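ADP-ribosylglycohydrolase (Thermus thermophilus, PDB 2YZV) belongs to the ADP-ribosylglycohydrolase family, a group of compact all-helical proteins, and carries two magnesium ions in this crystal form. Local coordinates at residues 162-167 and 219-224; 168-173 and 191-196; 208-213 and 227-232; 117-122 and 151-156. All coordinates share one frame; numbering follows the deposited sequence.

Contact 1: 162-167 and 219-224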
loop_
_atom_site.group_PDB
_atom_site.type_symbol
_atom_site.label_atom_id
_atom_site.label_comp_id
_atom_site.label_asym_id
_atom_site.label_seq_id
_atom_site.Cartn_x
_atom_site.Cartn_y
_atom_site.Cartn_z
ATOM N N ARG A 162 -8.660 15.785 0.443
ATOM C CA ARG A 162 -9.749 15.015 1.029
ATOM C C ARG A 162 -9.839 13.582 0.518
ATOM O O ARG A 162 -9.940 12.643 1.309
ATOM C CB ARG A 162 -11.092 15.701 0.773
ATOM C CG ARG A 162 -12.268 14.919 1.329
ATOM C CD ARG A 162 -13.604 15.476 0.874
ATOM N NE ARG A 162 -14.703 14.754 1.506
ATOM C CZ ARG A 162 -15.986 14.933 1.219
ATOM N NH1 ARG A 162 -16.349 15.817 0.297
ATOM N NH2 ARG A 162 -16.909 14.229 1.860
ATOM N N GLU A 163 -9.813 13.414 -0.801
ATOM C CA GLU A 163 -9.939 12.080 -1.376
ATOM C C GLU A 163 -8.783 11.149 -1.048
ATOM O O GLU A 163 -8.966 9.935 -1.013
ATOM C CB GLU A 163 -10.140 12.151 -2.899
ATOM C CG GLU A 163 -9.037 12.854 -3.672
ATOM C CD GLU A 163 -9.327 14.328 -3.897
ATOM O OE1 GLU A 163 -9.477 15.066 -2.902
ATOM O OE2 GLU A 163 -9.401 14.748 -5.076
ATOM N N ALA A 164 -7.597 11.703 -0.814
ATOM C CA ALA A 164 -6.450 10.869 -0.469
ATOM C C ALA A 164 -6.598 10.404 0.975
ATOM O O ALA A 164 -6.326 9.249 1.297
ATOM C CB ALA A 164 -5.152 11.642 -0.644
ATOM N N LEU A 165 -7.032 11.308 1.847
ATOM C CA LEU A 165 -7.227 10.951 3.244
ATOM C C LEU A 165 -8.310 9.876 3.361
ATOM O O LEU A 165 -8.134 8.882 4.062
ATOM C CB LEU A 165 -7.620 12.189 4.059
ATOM C CG LEU A 165 -6.598 13.327 3.999
ATOM C CD1 LEU A 165 -7.002 14.428 4.966
ATOM C CD2 LEU A 165 -5.210 12.810 4.351
ATOM N N GLU A 166 -9.423 10.066 2.656
ATOM C CA GLU A 166 -10.518 9.101 2.715
ATOM C C GLU A 166 -10.143 7.761 2.081
ATOM O O GLU A 166 -10.553 6.708 2.566
ATOM C CB GLU A 166 -11.762 9.668 2.030
ATOM C CG GLU A 166 -12.294 10.931 2.686
ATOM C CD GLU A 166 -13.491 11.503 1.958
ATOM O OE1 GLU A 166 -13.599 11.277 0.737
ATOM O OE2 GLU A 166 -14.311 12.187 2.606
ATOM N N ALA A 167 -9.379 7.796 0.994
ATOM C CA ALA A 167 -8.970 6.557 0.337
ATOM C C ALA A 167 -8.097 5.750 1.294
ATOM O O ALA A 167 -8.147 4.519 1.308
ATOM C CB ALA A 167 -8.200 6.866 -0.942
ATOM N N GLY A 219 -2.337 7.449 -10.714
ATOM C CA GLY A 219 -1.518 7.948 -9.624
ATOM C C GLY A 219 -2.425 8.631 -8.610
ATOM O O GLY A 219 -2.052 8.835 -7.459
ATOM N N TYR A 220 -3.632 8.975 -9.055
ATOM C CA TYR A 220 -4.643 9.633 -8.226
ATOM C C TYR A 220 -5.140 8.599 -7.210
ATOM O O TYR A 220 -5.554 7.514 -7.595
ATOM C CB TYR A 220 -5.776 10.106 -9.146
ATOM C CG TYR A 220 -6.928 10.833 -8.495
ATOM C CD1 TYR A 220 -6.715 11.940 -7.676
ATOM C CD2 TYR A 220 -8.242 10.451 -8.760
ATOM C CE1 TYR A 220 -7.783 12.656 -7.139
ATOM C CE2 TYR A 220 -9.318 11.158 -8.232
ATOM C CZ TYR A 220 -9.081 12.259 -7.423
ATOM O OH TYR A 220 -10.143 12.958 -6.903
ATOM N N ALA A 221 -5.102 8.939 -5.920
ATOM C CA ALA A 221 -5.503 8.001 -4.864
ATOM C C ALA A 221 -6.778 7.192 -5.104
ATOM O O ALA A 221 -6.758 5.967 -5.005
ATOM C CB ALA A 221 -5.589 8.726 -3.514
ATOM N N PRO A 222 -7.907 7.855 -5.400
ATOM C CA PRO A 222 -9.128 7.074 -5.631
ATOM C C PRO A 222 -8.964 6.091 -6.789
ATOM O O PRO A 222 -9.450 4.959 -6.729
ATOM C CB PRO A 222 -10.172 8.146 -5.931
ATOM C CG PRO A 222 -9.688 9.320 -5.129
ATOM C CD PRO A 222 -8.199 9.300 -5.389
ATOM N N GLY A 223 -8.279 6.532 -7.842
ATOM C CA GLY A 223 -8.069 5.678 -9.001
ATOM C C GLY A 223 -7.139 4.516 -8.713
ATOM O O GLY A 223 -7.317 3.416 -9.249
ATOM N N THR A 224 -6.137 4.749 -7.871
ATOM C CA THR A 224 -5.193 3.693 -7.522
ATOM C C THR A 224 -5.929 2.634 -6.714
ATOM O O THR A 224 -5.769 1.433 -6.943
ATOM C CB THR A 224 -4.031 4.247 -6.686
ATOM O OG1 THR A 224 -3.385 5.296 -7.420
ATOM C CG2 THR A 224 -3.023 3.148 -6.375
#

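Contact 2: 168-173 and 191-196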
loop_
_atom_site.group_PDB
_atom_site.type_symbol
_atom_site.label_atom_id
_atom_site.label_comp_id
_atom_site.label_asym_id
_atom_site.label_seq_id
_atom_site.Cartn_x
_atom_site.Cartn_y
_atom_site.Cartn_z
ATOM N N THR A 168 -7.301 6.450 2.094
ATOM C CA THR A 168 -6.428 5.792 3.056
ATOM C C THR A 168 -7.273 5.122 4.136
ATOM O O THR A 168 -6.974 4.006 4.566
ATOM C CB THR A 168 -5.448 6.799 3.696
ATOM O OG1 THR A 168 -4.678 7.427 2.661
ATOM C CG2 THR A 168 -4.498 6.083 4.660
ATOM N N GLU A 169 -8.333 5.797 4.568
ATOM C CA GLU A 169 -9.214 5.233 5.584
ATOM C C GLU A 169 -9.896 3.978 5.047
ATOM O O GLU A 169 -10.040 2.984 5.764
ATOM C CB GLU A 169 -10.261 6.262 6.014
ATOM C CG GLU A 169 -9.658 7.515 6.627
ATOM C CD GLU A 169 -10.704 8.545 7.001
ATOM O OE1 GLU A 169 -11.680 8.701 6.237
ATOM O OE2 GLU A 169 -10.546 9.204 8.049
ATOM N N VAL A 170 -10.310 4.024 3.783
ATOM C CA VAL A 170 -10.961 2.879 3.159
ATOM C C VAL A 170 -9.979 1.707 3.079
ATOM O O VAL A 170 -10.342 0.571 3.378
ATOM C CB VAL A 170 -11.501 3.227 1.741
ATOM C CG1 VAL A 170 -12.021 1.971 1.054
ATOM C CG2 VAL A 170 -12.634 4.251 1.856
ATOM N N LEU A 171 -8.728 1.972 2.701
ATOM C CA LEU A 171 -7.752 0.888 2.624
ATOM C C LEU A 171 -7.446 0.342 4.021
ATOM O O LEU A 171 -7.232 -0.854 4.186
ATOM C CB LEU A 171 -6.459 1.355 1.937
ATOM C CG LEU A 171 -5.404 0.261 1.708
ATOM C CD1 LEU A 171 -5.975 -0.840 0.825
ATOM C CD2 LEU A 171 -4.174 0.868 1.048
ATOM N N ALA A 172 -7.433 1.211 5.025
ATOM C CA ALA A 172 -7.169 0.758 6.386
ATOM C C ALA A 172 -8.263 -0.229 6.786
ATOM O O ALA A 172 -7.983 -1.278 7.367
ATOM C CB ALA A 172 -7.141 1.947 7.344
ATOM N N TRP A 173 -9.508 0.105 6.460
ATOM C CA TRP A 173 -10.636 -0.765 6.782
ATOM C C TRP A 173 -10.488 -2.093 6.039
ATOM O O TRP A 173 -10.641 -3.164 6.625
ATOM C CB TRP A 173 -11.955 -0.100 6.378
ATOM C CG TRP A 173 -13.155 -0.948 6.684
ATOM C CD1 TRP A 173 -13.795 -1.055 7.888
ATOM C CD2 TRP A 173 -13.826 -1.848 5.791
ATOM N NE1 TRP A 173 -14.821 -1.966 7.800
ATOM C CE2 TRP A 173 -14.864 -2.468 6.526
ATOM C CE3 TRP A 173 -13.653 -2.192 4.443
ATOM C CZ2 TRP A 173 -15.724 -3.412 5.958
ATOM C CZ3 TRP A 173 -14.511 -3.134 3.876
ATOM C CH2 TRP A 173 -15.535 -3.732 4.638
ATOM N N GLU A 191 -19.411 -2.115 2.764
ATOM C CA GLU A 191 -20.633 -1.708 3.453
ATOM C C GLU A 191 -20.591 -0.454 4.336
ATOM O O GLU A 191 -21.454 0.413 4.217
ATOM C CB GLU A 191 -21.182 -2.890 4.257
ATOM C CG GLU A 191 -22.585 -2.674 4.793
ATOM C CD GLU A 191 -23.204 -3.952 5.318
ATOM O OE1 GLU A 191 -22.627 -4.558 6.248
ATOM O OE2 GLU A 191 -24.267 -4.354 4.797
ATOM N N PRO A 192 -19.597 -0.332 5.226
ATOM C CA PRO A 192 -19.557 0.866 6.077
ATOM C C PRO A 192 -19.350 2.193 5.346
ATOM O O PRO A 192 -19.543 3.264 5.924
ATOM C CB PRO A 192 -18.428 0.556 7.057
ATOM C CG PRO A 192 -17.523 -0.322 6.258
ATOM C CD PRO A 192 -18.490 -1.245 5.557
ATOM N N PHE A 193 -18.968 2.126 4.077
ATOM C CA PHE A 193 -18.731 3.331 3.294
ATOM C C PHE A 193 -19.872 3.646 2.331
ATOM O O PHE A 193 -19.890 4.706 1.700
ATOM C CB PHE A 193 -17.409 3.191 2.536
ATOM C CG PHE A 193 -16.224 3.043 3.438
ATOM C CD1 PHE A 193 -15.731 4.139 4.140
ATOM C CD2 PHE A 193 -15.633 1.800 3.630
ATOM C CE1 PHE A 193 -14.664 3.998 5.027
ATOM C CE2 PHE A 193 -14.567 1.647 4.516
ATOM C CZ PHE A 193 -14.083 2.746 5.215
ATOM N N ARG A 194 -20.828 2.727 2.229
ATOM C CA ARG A 194 -21.974 2.925 1.350
ATOM C C ARG A 194 -22.859 4.019 1.943
ATOM O O ARG A 194 -23.306 3.918 3.086
ATOM C CB ARG A 194 -22.769 1.621 1.203
ATOM C CG ARG A 194 -21.918 0.408 0.826
ATOM C CD ARG A 194 -21.072 0.660 -0.418
ATOM N NE ARG A 194 -21.862 0.677 -1.646
ATOM C CZ ARG A 194 -22.360 -0.409 -2.231
ATOM N NH1 ARG A 194 -22.151 -1.609 -1.703
ATOM N NH2 ARG A 194 -23.068 -0.296 -3.347
ATOM N N GLY A 195 -23.095 5.068 1.160
ATOM C CA GLY A 195 -23.918 6.169 1.625
ATOM C C GLY A 195 -23.160 7.160 2.491
ATOM O O GLY A 195 -23.731 8.144 2.959
ATOM N N ALA A 196 -21.872 6.906 2.706
ATOM C CA ALA A 196 -21.051 7.793 3.526
ATOM C C ALA A 196 -20.717 9.078 2.776
ATOM O O ALA A 196 -20.681 9.098 1.545
ATOM C CB ALA A 196 -19.766 7.084 3.943
#

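Contact 3: 208-213 and 227-232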
loop_
_atom_site.group_PDB
_atom_site.type_symbol
_atom_site.label_atom_id
_atom_site.label_comp_id
_atom_site.label_asym_id
_atom_site.label_seq_id
_atom_site.Cartn_x
_atom_site.Cartn_y
_atom_site.Cartn_z
ATOM N N GLY A 208 -19.044 0.839 -6.746
ATOM C CA GLY A 208 -18.884 -0.083 -7.860
ATOM C C GLY A 208 -18.035 0.345 -9.042
ATOM O O GLY A 208 -17.977 -0.359 -10.051
ATOM N N GLY A 209 -17.372 1.490 -8.934
ATOM C CA GLY A 209 -16.543 1.941 -10.035
ATOM C C GLY A 209 -15.412 0.977 -10.353
ATOM O O GLY A 209 -14.967 0.878 -11.497
ATOM N N PHE A 210 -14.961 0.242 -9.344
ATOM C CA PHE A 210 -13.858 -0.699 -9.507
ATOM C C PHE A 210 -14.166 -1.973 -10.300
ATOM O O PHE A 210 -13.250 -2.717 -10.650
ATOM C CB PHE A 210 -13.304 -1.078 -8.127
ATOM C CG PHE A 210 -14.298 -1.790 -7.252
ATOM C CD1 PHE A 210 -14.509 -3.160 -7.388
ATOM C CD2 PHE A 210 -15.043 -1.085 -6.307
ATOM C CE1 PHE A 210 -15.449 -3.824 -6.595
ATOM C CE2 PHE A 210 -15.990 -1.737 -5.506
ATOM C CZ PHE A 210 -16.192 -3.113 -5.653
ATOM N N TRP A 211 -15.438 -2.237 -10.585
ATOM C CA TRP A 211 -15.779 -3.448 -11.333
ATOM C C TRP A 211 -15.304 -3.360 -12.785
ATOM O O TRP A 211 -15.165 -4.382 -13.467
ATOM C CB TRP A 211 -17.294 -3.701 -11.298
ATOM C CG TRP A 211 -17.865 -3.984 -9.920
ATOM C CD1 TRP A 211 -18.812 -3.250 -9.264
ATOM C CD2 TRP A 211 -17.573 -5.107 -9.074
ATOM N NE1 TRP A 211 -19.133 -3.847 -8.067
ATOM C CE2 TRP A 211 -18.388 -4.988 -7.924
ATOM C CE3 TRP A 211 -16.706 -6.206 -9.175
ATOM C CZ2 TRP A 211 -18.364 -5.925 -6.883
ATOM C CZ3 TRP A 211 -16.683 -7.142 -8.134
ATOM C CH2 TRP A 211 -17.508 -6.991 -7.005
ATOM N N GLU A 212 -15.055 -2.144 -13.259
ATOM C CA GLU A 212 -14.590 -1.962 -14.628
ATOM C C GLU A 212 -13.072 -1.870 -14.658
ATOM O O GLU A 212 -12.465 -1.252 -13.786
ATOM C CB GLU A 212 -15.182 -0.691 -15.235
ATOM C CG GLU A 212 -14.826 -0.515 -16.696
ATOM C CD GLU A 212 -15.334 -1.664 -17.546
ATOM O OE1 GLU A 212 -16.568 -1.778 -17.706
ATOM O OE2 GLU A 212 -14.502 -2.455 -18.041
ATOM N N ALA A 213 -12.462 -2.485 -15.667
ATOM C CA ALA A 213 -11.009 -2.460 -15.800
ATOM C C ALA A 213 -10.534 -1.048 -16.120
ATOM O O ALA A 213 -11.108 -0.367 -16.971
ATOM C CB ALA A 213 -10.568 -3.416 -16.906
ATOM N N ALA A 227 -8.138 0.601 -8.979
ATOM C CA ALA A 227 -7.397 -0.334 -9.820
ATOM C C ALA A 227 -7.007 -1.573 -9.023
ATOM O O ALA A 227 -7.053 -2.697 -9.533
ATOM C CB ALA A 227 -6.145 0.343 -10.385
ATOM N N ALA A 228 -6.618 -1.367 -7.769
ATOM C CA ALA A 228 -6.231 -2.479 -6.913
ATOM C C ALA A 228 -7.454 -3.338 -6.612
ATOM O O ALA A 228 -7.376 -4.566 -6.619
ATOM C CB ALA A 228 -5.620 -1.954 -5.614
ATOM N N LEU A 229 -8.588 -2.690 -6.357
ATOM C CA LEU A 229 -9.816 -3.420 -6.064
ATOM C C LEU A 229 -10.276 -4.222 -7.281
ATOM O O LEU A 229 -10.788 -5.329 -7.143
ATOM C CB LEU A 229 -10.917 -2.456 -5.612
ATOM C CG LEU A 229 -10.752 -1.904 -4.194
ATOM C CD1 LEU A 229 -11.808 -0.842 -3.926
ATOM C CD2 LEU A 229 -10.873 -3.042 -3.182
ATOM N N TRP A 230 -10.097 -3.662 -8.473
ATOM C CA TRP A 230 -10.478 -4.360 -9.695
ATOM C C TRP A 230 -9.636 -5.627 -9.852
ATOM O O TRP A 230 -10.161 -6.704 -10.125
ATOM C CB TRP A 230 -10.256 -3.448 -10.904
ATOM C CG TRP A 230 -10.257 -4.172 -12.207
ATOM C CD1 TRP A 230 -11.346 -4.631 -12.897
ATOM C CD2 TRP A 230 -9.107 -4.562 -12.966
ATOM N NE1 TRP A 230 -10.941 -5.282 -14.039
ATOM C CE2 TRP A 230 -9.572 -5.256 -14.106
ATOM C CE3 TRP A 230 -7.725 -4.393 -12.791
ATOM C CZ2 TRP A 230 -8.703 -5.784 -15.071
ATOM C CZ3 TRP A 230 -6.859 -4.918 -13.752
ATOM C CH2 TRP A 230 -7.356 -5.605 -14.876
ATOM N N ALA A 231 -8.325 -5.491 -9.677
ATOM C CA ALA A 231 -7.419 -6.626 -9.813
ATOM C C ALA A 231 -7.735 -7.692 -8.775
ATOM O O ALA A 231 -7.645 -8.890 -9.047
ATOM C CB ALA A 231 -5.969 -6.159 -9.668
ATOM N N PHE A 232 -8.107 -7.248 -7.579
ATOM C CA PHE A 232 -8.444 -8.171 -6.503
ATOM C C PHE A 232 -9.743 -8.903 -6.845
ATOM O O PHE A 232 -9.858 -10.112 -6.644
ATOM C CB PHE A 232 -8.582 -7.395 -5.183
ATOM C CG PHE A 232 -8.918 -8.257 -3.994
ATOM C CD1 PHE A 232 -8.108 -9.333 -3.640
ATOM C CD2 PHE A 232 -10.027 -7.966 -3.206
ATOM C CE1 PHE A 232 -8.401 -10.110 -2.512
ATOM C CE2 PHE A 232 -10.330 -8.734 -2.079
ATOM C CZ PHE A 232 -9.513 -9.809 -1.731
HETATM O O HOH W 1 -13.715 -6.218 -15.279
#

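Contact 4: 117-122 and 151-156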
loop_
_atom_site.group_PDB
_atom_site.type_symbol
_atom_site.label_atom_id
_atom_site.label_comp_id
_atom_site.label_asym_id
_atom_site.label_seq_id
_atom_site.Cartn_x
_atom_site.Cartn_y
_atom_site.Cartn_z
ATOM N N ASP A 117 6.182 21.119 11.320
ATOM C CA ASP A 117 4.821 20.575 11.271
ATOM C C ASP A 117 4.868 19.180 10.645
ATOM O O ASP A 117 5.124 19.041 9.454
ATOM C CB ASP A 117 3.926 21.488 10.427
ATOM C CG ASP A 117 2.487 20.997 10.349
ATOM O OD1 ASP A 117 2.164 19.968 10.985
ATOM O OD2 ASP A 117 1.678 21.649 9.649
ATOM N N PRO A 118 4.612 18.130 11.440
ATOM C CA PRO A 118 4.648 16.769 10.894
ATOM C C PRO A 118 3.551 16.469 9.875
ATOM O O PRO A 118 3.735 15.627 8.995
ATOM C CB PRO A 118 4.547 15.896 12.139
ATOM C CG PRO A 118 3.714 16.723 13.058
ATOM C CD PRO A 118 4.277 18.115 12.875
ATOM N N TYR A 119 2.415 17.149 9.993
ATOM C CA TYR A 119 1.310 16.939 9.058
ATOM C C TYR A 119 1.480 17.966 7.951
ATOM O O TYR A 119 0.653 18.865 7.772
ATOM C CB TYR A 119 -0.018 17.123 9.788
ATOM C CG TYR A 119 -0.194 16.133 10.913
ATOM C CD1 TYR A 119 -0.290 14.765 10.653
ATOM C CD2 TYR A 119 -0.244 16.556 12.238
ATOM C CE1 TYR A 119 -0.433 13.841 11.687
ATOM C CE2 TYR A 119 -0.385 15.640 13.281
ATOM C CZ TYR A 119 -0.477 14.287 12.996
ATOM O OH TYR A 119 -0.616 13.380 14.022
ATOM N N ALA A 120 2.568 17.802 7.204
ATOM C CA ALA A 120 2.943 18.723 6.141
ATOM C C ALA A 120 2.262 18.556 4.793
ATOM O O ALA A 120 2.616 19.242 3.837
ATOM C CB ALA A 120 4.450 18.685 5.961
ATOM N N GLY A 121 1.296 17.651 4.703
ATOM C CA GLY A 121 0.610 17.473 3.437
ATOM C C GLY A 121 -0.266 18.678 3.151
ATOM O O GLY A 121 -0.749 19.330 4.081
ATOM N N ASP A 122 -0.451 18.996 1.875
ATOM C CA ASP A 122 -1.296 20.123 1.498
ATOM C C ASP A 122 -2.458 19.629 0.647
ATOM O O ASP A 122 -2.495 18.464 0.249
ATOM C CB ASP A 122 -0.488 21.193 0.749
ATOM C CG ASP A 122 0.208 20.654 -0.484
ATOM O OD1 ASP A 122 -0.470 20.046 -1.336
ATOM O OD2 ASP A 122 1.436 20.851 -0.605
ATOM N N ALA A 151 -4.929 6.242 10.538
ATOM C CA ALA A 151 -4.621 6.120 9.113
ATOM C C ALA A 151 -4.695 7.489 8.445
ATOM O O ALA A 151 -3.862 7.821 7.600
ATOM C CB ALA A 151 -5.590 5.150 8.438
ATOM N N ARG A 152 -5.693 8.284 8.819
ATOM C CA ARG A 152 -5.827 9.616 8.242
ATOM C C ARG A 152 -4.625 10.463 8.640
ATOM O O ARG A 152 -4.068 11.195 7.823
ATOM C CB ARG A 152 -7.122 10.288 8.713
ATOM C CG ARG A 152 -7.242 11.750 8.292
ATOM C CD ARG A 152 -8.612 12.313 8.627
ATOM N NE ARG A 152 -9.643 11.770 7.748
ATOM C CZ ARG A 152 -10.287 12.473 6.820
ATOM N NH1 ARG A 152 -10.016 13.760 6.645
ATOM N NH2 ARG A 152 -11.198 11.887 6.059
ATOM N N ARG A 153 -4.221 10.364 9.903
ATOM C CA ARG A 153 -3.071 11.127 10.372
ATOM C C ARG A 153 -1.800 10.676 9.650
ATOM O O ARG A 153 -0.956 11.500 9.293
ATOM C CB ARG A 153 -2.926 10.971 11.890
ATOM C CG ARG A 153 -4.004 11.723 12.664
ATOM C CD ARG A 153 -4.043 11.308 14.126
ATOM N NE ARG A 153 -2.800 11.603 14.830
ATOM C CZ ARG A 153 -2.496 11.111 16.027
ATOM N NH1 ARG A 153 -3.347 10.301 16.640
ATOM N NH2 ARG A 153 -1.342 11.423 16.608
ATOM N N ALA A 154 -1.674 9.373 9.417
ATOM C CA ALA A 154 -0.500 8.836 8.726
ATOM C C ALA A 154 -0.446 9.343 7.288
ATOM O O ALA A 154 0.634 9.522 6.719
ATOM C CB ALA A 154 -0.533 7.308 8.744
ATOM N N ALA A 155 -1.609 9.572 6.694
ATOM C CA ALA A 155 -1.658 10.071 5.329
ATOM C C ALA A 155 -1.327 11.558 5.310
ATOM O O ALA A 155 -0.604 12.029 4.432
ATOM C CB ALA A 155 -3.050 9.841 4.730
ATOM N N ARG A 156 -1.853 12.278 6.298
ATOM C CA ARG A 156 -1.674 13.723 6.403
ATOM C C ARG A 156 -0.235 14.211 6.505
ATOM O O ARG A 156 0.036 15.392 6.279
ATOM C CB ARG A 156 -2.490 14.263 7.582
ATOM C CG ARG A 156 -3.991 14.302 7.318
ATOM C CD ARG A 156 -4.740 14.788 8.542
ATOM N NE ARG A 156 -4.244 16.092 8.973
ATOM C CZ ARG A 156 -3.918 16.386 10.226
ATOM N NH1 ARG A 156 -4.034 15.469 11.177
ATOM N NH2 ARG A 156 -3.460 17.596 10.526
HETATM O O HOH W 2 -2.143 19.088 8.138
HETATM O O HOH W 3 -1.967 17.337 5.633
#

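Contact 1: 162-167 and 219-224
Ala-164 and Ala-167 on one helix close around Ala-221 at the start of another, a small-residue helix-helix contact within the all-helical ADP-ribosylglycohydrolase fold. The backbones come near where small side chains meet: the CA atoms of Ala-164 and Ala-221 are 5.3 Å apart. CB of Ala-221 rests 3.8 Å from CA of Ala-164 and 4.1 Å from CB of Ala-167, so a single methyl is shared by two residues one helical turn apart. All three alanines are buried, and this side of the contact is purely apolar. Alongside it, the Pro-222 ring meets the aliphatic root of Glu-163, with CG of Pro-222 3.6 Å from CB of Glu-163.

The other side is looser and partly exposed. Here Glu-163 and Tyr-220, the N-cap residue of helix 221-234, cross at about a right angle. In Glu-163, CG sits between the backbone N and the carbonyl carbon (chi1 58°), and a bend at chi2 then swings the carboxylate across to the edge of the tyrosine ring. Over one face of that ring lies Pro-222 of the same segment, its CD 3.4 Å above the plane. His-199, from the loop before helix 200-209, also touches both polar side chains. The hydroxyl OH of Tyr-220 donates to OE2 of Glu-163 at 2.7 Å, reaching the oxygen on its anti side.

Contact 2: 168-173 and 191-196
With CG anti to the carbonyl carbon (chi1 -62°), Phe-193 sends its ring from a short 3-10 segment toward helix 162-179, where Trp-173, its own CG anti to the backbone N (chi1 180°), extends its indole to meet it. The two rings form an offset edge-to-face pair: the edge of Phe-193 is turned to the indole face, and the centroids of the phenyl and the five-membered ring are 5.3 Å apart. CE2 of Phe-193 lies 3.7 Å from CB of Trp-173, so the phenyl edge also abuts the root of the tryptophan.

One face of the phenyl ring is covered by Val-170. Its CG2 stands almost on the ring normal, 3.8 Å from the centroid of Phe-193, in a CH-pi contact. Pro-192 makes a second one, with CG 3.7 Å from the centroid of the five-membered ring of Trp-173 and CD near CZ2 on the six-membered side. The segments share no hydrogen bond; rings and aliphatic carbons do most of the joining. From Phe-193 to Ala-196 the chain makes a type II beta turn.

The contact lies near the surface and ties the linker between helices 184-189 and 200-209 to the middle of helix 162-179. Leu-190 touches both Val-170 and Trp-173, Val-206 of helix 200-209 packs on Phe-193, and Glu-169 turns to a salt bridge with Arg-152 of helix 147-156.

Contact 3: 208-213 and 227-232
Phe-210 and Trp-230 bring their CA atoms within 5.0 Å of each other where the chain, leaving helix 200-209 through a Schellman motif with Gly-208 at C-prime, makes a type I beta turn from Gly-209 to Glu-212 against helix 221-234. A chi1 of 63° places the ring of Phe-210 over its own backbone, flanked by N and C, and turns it across Leu-229; the CB atoms of Phe-210 and Leu-229 are 3.7 Å apart, and CD1 of the leucine reaches the ring atom CD2. Leu-188 of helix 184-189 packs against both.

Ala-213 covers one face of the Trp-230 indole. Its CA is 3.5 Å from the centroid of the five-membered ring, a CH-pi contact, and its CB rests 3.5 Å from CE2 of Trp-230. At the indole edge, water 1 accepts from NE1 of Trp-230 at 3.2 Å and donates to O of Trp-211 at 3.0 Å. That carbonyl also receives NH2 of Arg-234.

No direct hydrogen bond joins the segments, so apolar packing carries the contact, while the single polar group of the indole reaches the turn through water, which satisfies the N-H of this partly exposed side chain.

Contact 4: 117-122 and 151-156
Tyr-119 is held by two arginines in quite different ways: the guanidinium of Arg-156 lies flat over one face of its ring, while Arg-153 grips its hydroxyl. The tyrosine is the centre of an inverse gamma turn in the loop between helices 105-115 and 129-132, and the arginines, three residues apart, lie on the segment 151-156, toward the end of helix 147-156 in the all-helical fold. Just before it, OD1 of Asp-117 accepts from the backbone N of Tyr-119, an Asx turn that ties down the start of this loop.

The stack is a cation-pi contact, with CZ of Arg-156 4.2 Å from the ring centroid of Tyr-119 and the two planes 19° apart. A bend at chi3 (56°) folds the Arg-156 chain so that its guanidinium comes over the ring. NH1 lies above the ring centre, whereas NH2 is 3.6 Å from CB of Tyr-119. At the far end of the ring, NE of Arg-153 donates to OH of Tyr-119 at 2.9 Å; the bond is nearly straight, at 164°, and the oxygen lies in the guanidinium plane. A longer, weak bond comes from NH2 of Arg-153. The phenol oxygen thus accepts from one guanidinium, which would probably polarise it.

Pro-76 of helix 76-89 also touches the tyrosine. Two waters bridge the segments: water 2 joins the backbone O of Tyr-119 to the side-chain NH2 of Arg-156, and water 3 links the backbone oxygens of Gly-121 and Arg-156. That last carbonyl oxygen, O of Arg-156, also accepts directly from N of Gly-121 at 3.0 Å.

Overall arrangement
Contact 1 is the buried one, its centre about 12 Å from that of the chain; the other three lie about 16 Å out, contacts 2 and 4 at the surface and contact 3 partly buried. Contacts 1 and 2 share helix 162-179, and contacts 1 and 3 share helix 221-234. Helix 147-156 of contact 4 packs beside helix 162-179, with Leu-165 against Ala-155 and Ala-172 against Ala-151. Chemistry follows place: small methyl groups bring helices together in contact 1, aromatic rings fasten linkers to helices in contacts 2 and 3, and contact 4 relies on arginines and water. Contacts 3 and 4 are farthest apart, about 27 Å between centres.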